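Long-range contact in glycoside Hydrolase (Bacteroides uniformis, PDB 5T9X), which probably hydrolyses glycosidic linkages of agarose as a family 16 glycoside hydrolase in the agarose-degrading pathway of a gut bacterium: residues A[96-108]-A[298-310]. Numbering follows the deposited sequence.
Sequences YHANWSGPAPTIW and DIIINMEDQSWRA
Trp-108 sends its indole N-H to the backbone of Met-303, NE1 lying 2.9 Å from Met-303 O. The bond is almost straight (166°) and in the ring plane, with the carbonyl pointing nearly straight at the donor. Trp-108 CG sits beside its backbone N and anti to the carbonyl carbon (chi1 -70°), which swings the indole over strand 140-154; that strand pairs with both 106-108 and 298-304. Thus the ring bridges two strands that are not neighbours, whose axes approach to 7.9 Å. Gly-102 CA and Thr-106 CG2 cover one of its faces. The benzo carbon CZ2 meets Asn-302 ND2 obliquely at 3.4 Å, and that amide donates to Glu-304 OE2, while Gln-306 NE2 donates to OE1 of the same carboxylate, the Gln-306 OE1 being taken by the Tyr-196 hydroxyl. An alanine in place of Trp-108 would probably leave Met-303 O without this donor and open a gap beside Asn-302 and Glu-304.

Farther along, Pro-105 enters strand 106-108 through a cis peptide and rests its ring against Asp-305 and Ala-310: CD is 3.5 Å from Ala-310 CB, and CG is 3.5 Å from Asp-305 OD2. A compact ring with no side-chain donor suits this place, because that carboxylate oxygen is bonded to Ser-315 and Thr-147 instead. Ser-307, in the first turn of helix 307-310, gives its hydroxyl proton to Ala-104 O at 2.6 Å, in the carbonyl plane.

At the other end, Asp-298 OD2 lies at the edge of the His-97 ring, 3.0 Å from CD2, while OD1 forms a salt bridge with Arg-157.

Side-chain donors on backbone carbonyls therefore tie this part of the jelly-roll sheet together, and the carboxylate of Glu-304, gripped at both oxygens, is linked through the Gln-306 amide to Glu-194 of the family's Glu-x-Asp-x-x-Glu signature, consistent with a wall of the substrate cleft.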
loop_
_atom_site.group_PDB
_atom_site.type_symbol
_atom_site.label_atom_id
_atom_site.label_comp_id
_atom_site.label_asym_id
_atom_site.label_seq_id
_atom_site.Cartn_x
_atom_site.Cartn_y
_atom_site.Cartn_z
ATOM N N TYR A 96 -5.526 -5.787 10.171
ATOM C CA TYR A 96 -5.085 -4.385 10.334
ATOM C C TYR A 96 -4.570 -4.254 11.737
ATOM O O TYR A 96 -4.883 -5.093 12.571
ATOM C CB TYR A 96 -6.300 -3.483 10.105
ATOM C CG TYR A 96 -6.147 -1.986 10.130
ATOM C CD1 TYR A 96 -5.460 -1.307 9.131
ATOM C CD2 TYR A 96 -6.822 -1.219 11.083
ATOM C CE1 TYR A 96 -5.384 0.086 9.123
ATOM C CE2 TYR A 96 -6.747 0.170 11.084
ATOM C CZ TYR A 96 -6.044 0.816 10.106
ATOM O OH TYR A 96 -6.008 2.175 10.129
ATOM N N HIS A 97 -3.825 -3.184 12.000
ATOM C CA HIS A 97 -3.183 -2.955 13.300
ATOM C C HIS A 97 -4.136 -2.650 14.505
ATOM O O HIS A 97 -3.676 -2.486 15.621
ATOM C CB HIS A 97 -2.001 -1.923 13.165
ATOM C CG HIS A 97 -2.383 -0.463 13.076
ATOM N ND1 HIS A 97 -3.645 0.030 13.344
ATOM C CD2 HIS A 97 -1.618 0.625 12.813
ATOM C CE1 HIS A 97 -3.654 1.340 13.194
ATOM N NE2 HIS A 97 -2.431 1.727 12.887
ATOM N N ALA A 98 -5.442 -2.561 14.259
ATOM C CA ALA A 98 -6.463 -2.267 15.279
ATOM C C ALA A 98 -7.693 -3.048 14.859
ATOM O O ALA A 98 -7.757 -3.521 13.716
ATOM C CB ALA A 98 -6.778 -0.766 15.328
ATOM N N ASN A 99 -8.676 -3.171 15.742
ATOM C CA ASN A 99 -9.847 -3.973 15.433
ATOM C C ASN A 99 -10.897 -3.194 14.594
ATOM O O ASN A 99 -11.989 -2.901 15.041
ATOM C CB ASN A 99 -10.426 -4.567 16.711
ATOM C CG ASN A 99 -11.456 -5.660 16.442
ATOM O OD1 ASN A 99 -11.715 -6.058 15.283
ATOM N ND2 ASN A 99 -12.079 -6.139 17.517
ATOM N N TRP A 100 -10.534 -2.903 13.354
ATOM C CA TRP A 100 -11.365 -2.197 12.380
ATOM C C TRP A 100 -11.434 -3.045 11.129
ATOM O O TRP A 100 -10.398 -3.533 10.654
ATOM C CB TRP A 100 -10.721 -0.860 12.028
ATOM C CG TRP A 100 -11.492 -0.022 11.064
ATOM C CD1 TRP A 100 -12.817 0.231 11.090
ATOM C CD2 TRP A 100 -10.970 0.707 9.955
ATOM N NE1 TRP A 100 -13.164 1.072 10.068
ATOM C CE2 TRP A 100 -12.044 1.378 9.353
ATOM C CE3 TRP A 100 -9.697 0.856 9.406
ATOM C CZ2 TRP A 100 -11.889 2.191 8.225
ATOM C CZ3 TRP A 100 -9.549 1.660 8.262
ATOM C CH2 TRP A 100 -10.645 2.307 7.690
ATOM N N SER A 101 -12.630 -3.194 10.568
ATOM C CA SER A 101 -12.808 -4.098 9.446
ATOM C C SER A 101 -12.576 -3.408 8.116
ATOM O O SER A 101 -12.617 -4.056 7.058
ATOM C CB SER A 101 -14.162 -4.792 9.518
ATOM O OG SER A 101 -15.189 -3.835 9.447
ATOM N N GLY A 102 -12.317 -2.103 8.160
ATOM C CA GLY A 102 -11.906 -1.363 6.972
ATOM C C GLY A 102 -12.966 -0.426 6.438
ATOM O O GLY A 102 -14.094 -0.460 6.912
ATOM N N PRO A 103 -12.595 0.433 5.460
ATOM C CA PRO A 103 -13.498 1.455 4.908
ATOM C C PRO A 103 -14.666 0.825 4.117
ATOM O O PRO A 103 -14.441 0.078 3.169
ATOM C CB PRO A 103 -12.590 2.254 3.979
ATOM C CG PRO A 103 -11.520 1.294 3.542
ATOM C CD PRO A 103 -11.384 0.254 4.615
ATOM N N ALA A 104 -15.895 1.147 4.482
ATOM C CA ALA A 104 -17.055 0.461 3.937
ATOM C C ALA A 104 -17.156 0.652 2.407
ATOM O O ALA A 104 -16.967 1.759 1.929
ATOM C CB ALA A 104 -18.310 0.954 4.643
ATOM N N PRO A 105 -17.457 -0.389 1.636
ATOM C CA PRO A 105 -17.977 -1.666 2.101
ATOM C C PRO A 105 -16.948 -2.794 2.264
ATOM O O PRO A 105 -17.329 -3.968 2.278
ATOM C CB PRO A 105 -18.969 -2.028 0.990
ATOM C CG PRO A 105 -18.318 -1.528 -0.237
ATOM C CD PRO A 105 -17.644 -0.236 0.182
ATOM N N THR A 106 -15.675 -2.441 2.427
ATOM C CA THR A 106 -14.622 -3.391 2.761
ATOM C C THR A 106 -14.882 -4.079 4.078
ATOM O O THR A 106 -15.292 -3.448 5.038
ATOM C CB THR A 106 -13.272 -2.653 2.877
ATOM O OG1 THR A 106 -13.066 -1.894 1.674
ATOM C CG2 THR A 106 -12.106 -3.614 3.131
ATOM N N ILE A 107 -14.653 -5.376 4.118
ATOM C CA ILE A 107 -14.696 -6.148 5.364
ATOM C C ILE A 107 -13.505 -7.114 5.309
ATOM O O ILE A 107 -13.567 -8.139 4.639
ATOM C CB ILE A 107 -16.007 -6.957 5.512
ATOM C CG1 ILE A 107 -17.238 -6.046 5.446
ATOM C CG2 ILE A 107 -16.009 -7.757 6.818
ATOM C CD1 ILE A 107 -18.527 -6.844 5.286
ATOM N N TRP A 108 -12.418 -6.770 5.993
ATOM C CA TRP A 108 -11.228 -7.592 5.999
ATOM C C TRP A 108 -11.498 -8.919 6.701
ATOM O O TRP A 108 -12.293 -8.991 7.644
ATOM C CB TRP A 108 -10.078 -6.855 6.649
ATOM C CG TRP A 108 -9.568 -5.704 5.813
ATOM C CD1 TRP A 108 -9.315 -5.707 4.476
ATOM C CD2 TRP A 108 -9.215 -4.398 6.275
ATOM N NE1 TRP A 108 -8.833 -4.480 4.072
ATOM C CE2 TRP A 108 -8.755 -3.667 5.165
ATOM C CE3 TRP A 108 -9.228 -3.783 7.526
ATOM C CZ2 TRP A 108 -8.341 -2.364 5.264
ATOM C CZ3 TRP A 108 -8.807 -2.511 7.627
ATOM C CH2 TRP A 108 -8.376 -1.794 6.504
ATOM N N ASP A 298 3.926 1.012 11.369
ATOM C CA ASP A 298 3.621 -0.338 10.947
ATOM C C ASP A 298 3.576 -0.340 9.435
ATOM O O ASP A 298 3.158 0.652 8.822
ATOM C CB ASP A 298 2.253 -0.755 11.466
ATOM C CG ASP A 298 2.182 -0.786 12.981
ATOM O OD1 ASP A 298 3.182 -1.198 13.594
ATOM O OD2 ASP A 298 1.132 -0.420 13.568
ATOM N N ILE A 299 3.989 -1.447 8.826
ATOM C CA ILE A 299 3.822 -1.610 7.403
ATOM C C ILE A 299 2.539 -2.368 7.150
ATOM O O ILE A 299 2.252 -3.376 7.809
ATOM C CB ILE A 299 5.024 -2.309 6.786
ATOM C CG1 ILE A 299 6.211 -1.349 6.782
ATOM C CG2 ILE A 299 4.726 -2.763 5.366
ATOM C CD1 ILE A 299 7.524 -2.075 6.665
ATOM N N ILE A 300 1.757 -1.883 6.193
ATOM C CA ILE A 300 0.473 -2.488 5.886
ATOM C C ILE A 300 0.385 -2.846 4.397
ATOM O O ILE A 300 0.783 -2.073 3.534
ATOM C CB ILE A 300 -0.700 -1.571 6.313
ATOM C CG1 ILE A 300 -0.538 -1.154 7.776
ATOM C CG2 ILE A 300 -2.058 -2.272 6.151
ATOM C CD1 ILE A 300 -1.610 -0.210 8.234
ATOM N N ILE A 301 -0.118 -4.041 4.115
ATOM C CA ILE A 301 -0.352 -4.476 2.766
ATOM C C ILE A 301 -1.799 -4.916 2.749
ATOM O O ILE A 301 -2.177 -5.772 3.569
ATOM C CB ILE A 301 0.564 -5.672 2.397
ATOM C CG1 ILE A 301 2.036 -5.332 2.635
ATOM C CG2 ILE A 301 0.361 -6.079 0.941
ATOM C CD1 ILE A 301 2.979 -6.513 2.506
ATOM N N ASN A 302 -2.611 -4.375 1.840
ATOM C CA ASN A 302 -4.002 -4.828 1.759
ATOM C C ASN A 302 -4.678 -4.611 0.422
ATOM O O ASN A 302 -4.094 -4.043 -0.502
ATOM C CB ASN A 302 -4.805 -4.154 2.877
ATOM C CG ASN A 302 -5.020 -2.649 2.666
ATOM O OD1 ASN A 302 -5.013 -2.151 1.564
ATOM N ND2 ASN A 302 -5.297 -1.942 3.748
ATOM N N MET A 303 -5.931 -5.042 0.329
ATOM C CA MET A 303 -6.846 -4.427 -0.626
ATOM C C MET A 303 -8.025 -3.749 0.082
ATOM O O MET A 303 -8.378 -4.104 1.199
ATOM C CB MET A 303 -7.343 -5.427 -1.646
ATOM C CG MET A 303 -6.278 -6.178 -2.432
ATOM S SD MET A 303 -6.999 -7.491 -3.493
ATOM C CE MET A 303 -7.561 -6.483 -4.843
ATOM N N GLU A 304 -8.614 -2.766 -0.589
ATOM C CA GLU A 304 -9.727 -1.978 -0.065
ATOM C C GLU A 304 -10.751 -1.760 -1.175
ATOM O O GLU A 304 -10.394 -1.433 -2.294
ATOM C CB GLU A 304 -9.243 -0.602 0.434
ATOM C CG GLU A 304 -8.317 -0.642 1.641
ATOM C CD GLU A 304 -7.744 0.714 2.083
ATOM O OE1 GLU A 304 -8.071 1.775 1.473
ATOM O OE2 GLU A 304 -6.930 0.709 3.062
ATOM N N ASP A 305 -12.027 -1.955 -0.854
ATOM C CA ASP A 305 -13.136 -1.405 -1.637
ATOM C C ASP A 305 -13.460 -0.043 -1.041
ATOM O O ASP A 305 -14.253 0.061 -0.103
ATOM C CB ASP A 305 -14.361 -2.316 -1.542
ATOM C CG ASP A 305 -15.367 -2.055 -2.618
ATOM O OD1 ASP A 305 -15.218 -1.060 -3.381
ATOM O OD2 ASP A 305 -16.296 -2.884 -2.699
ATOM N N GLN A 306 -12.807 0.990 -1.561
ATOM C CA GLN A 306 -12.798 2.295 -0.907
ATOM C C GLN A 306 -14.128 3.002 -1.058
ATOM O O GLN A 306 -14.728 2.931 -2.120
ATOM C CB GLN A 306 -11.686 3.158 -1.468
ATOM C CG GLN A 306 -10.311 2.704 -1.018
ATOM C CD GLN A 306 -9.190 3.443 -1.720
ATOM O OE1 GLN A 306 -9.396 4.081 -2.749
ATOM N NE2 GLN A 306 -7.988 3.337 -1.177
ATOM N N SER A 307 -14.564 3.687 -0.002
ATOM C CA SER A 307 -15.916 4.266 0.081
ATOM C C SER A 307 -16.273 5.236 -1.043
ATOM O O SER A 307 -17.277 5.063 -1.716
ATOM C CB SER A 307 -16.113 4.954 1.430
ATOM O OG SER A 307 -15.802 4.050 2.472
ATOM N N TRP A 308 -15.442 6.247 -1.226
ATOM C CA TRP A 308 -15.631 7.280 -2.262
ATOM C C TRP A 308 -15.741 6.731 -3.689
ATOM O O TRP A 308 -16.407 7.326 -4.558
ATOM C CB TRP A 308 -14.511 8.315 -2.170
ATOM C CG TRP A 308 -13.097 7.758 -2.341
ATOM C CD1 TRP A 308 -12.341 7.076 -1.404
ATOM C CD2 TRP A 308 -12.271 7.869 -3.510
ATOM N NE1 TRP A 308 -11.115 6.748 -1.937
ATOM C CE2 TRP A 308 -11.046 7.219 -3.225
ATOM C CE3 TRP A 308 -12.450 8.459 -4.780
ATOM C CZ2 TRP A 308 -9.994 7.132 -4.171
ATOM C CZ3 TRP A 308 -11.398 8.367 -5.738
ATOM C CH2 TRP A 308 -10.190 7.705 -5.419
ATOM N N ARG A 309 -15.093 5.597 -3.931
ATOM C CA ARG A 309 -15.230 4.896 -5.201
ATOM C C ARG A 309 -16.454 4.009 -5.223
ATOM O O ARG A 309 -17.141 3.916 -6.241
ATOM C CB ARG A 309 -13.995 4.069 -5.485
ATOM C CG ARG A 309 -12.866 4.928 -6.005
ATOM C CD ARG A 309 -11.556 4.193 -5.942
ATOM N NE ARG A 309 -11.593 2.976 -6.742
ATOM C CZ ARG A 309 -11.383 2.904 -8.056
ATOM N NH1 ARG A 309 -11.119 3.992 -8.782
ATOM N NH2 ARG A 309 -11.429 1.711 -8.650
ATOM N N ALA A 310 -16.718 3.331 -4.116
ATOM C CA ALA A 310 -17.843 2.396 -4.068
ATOM C C ALA A 310 -19.185 3.126 -4.189
ATOM O O ALA A 310 -20.120 2.666 -4.837
ATOM C CB ALA A 310 -17.802 1.562 -2.800
#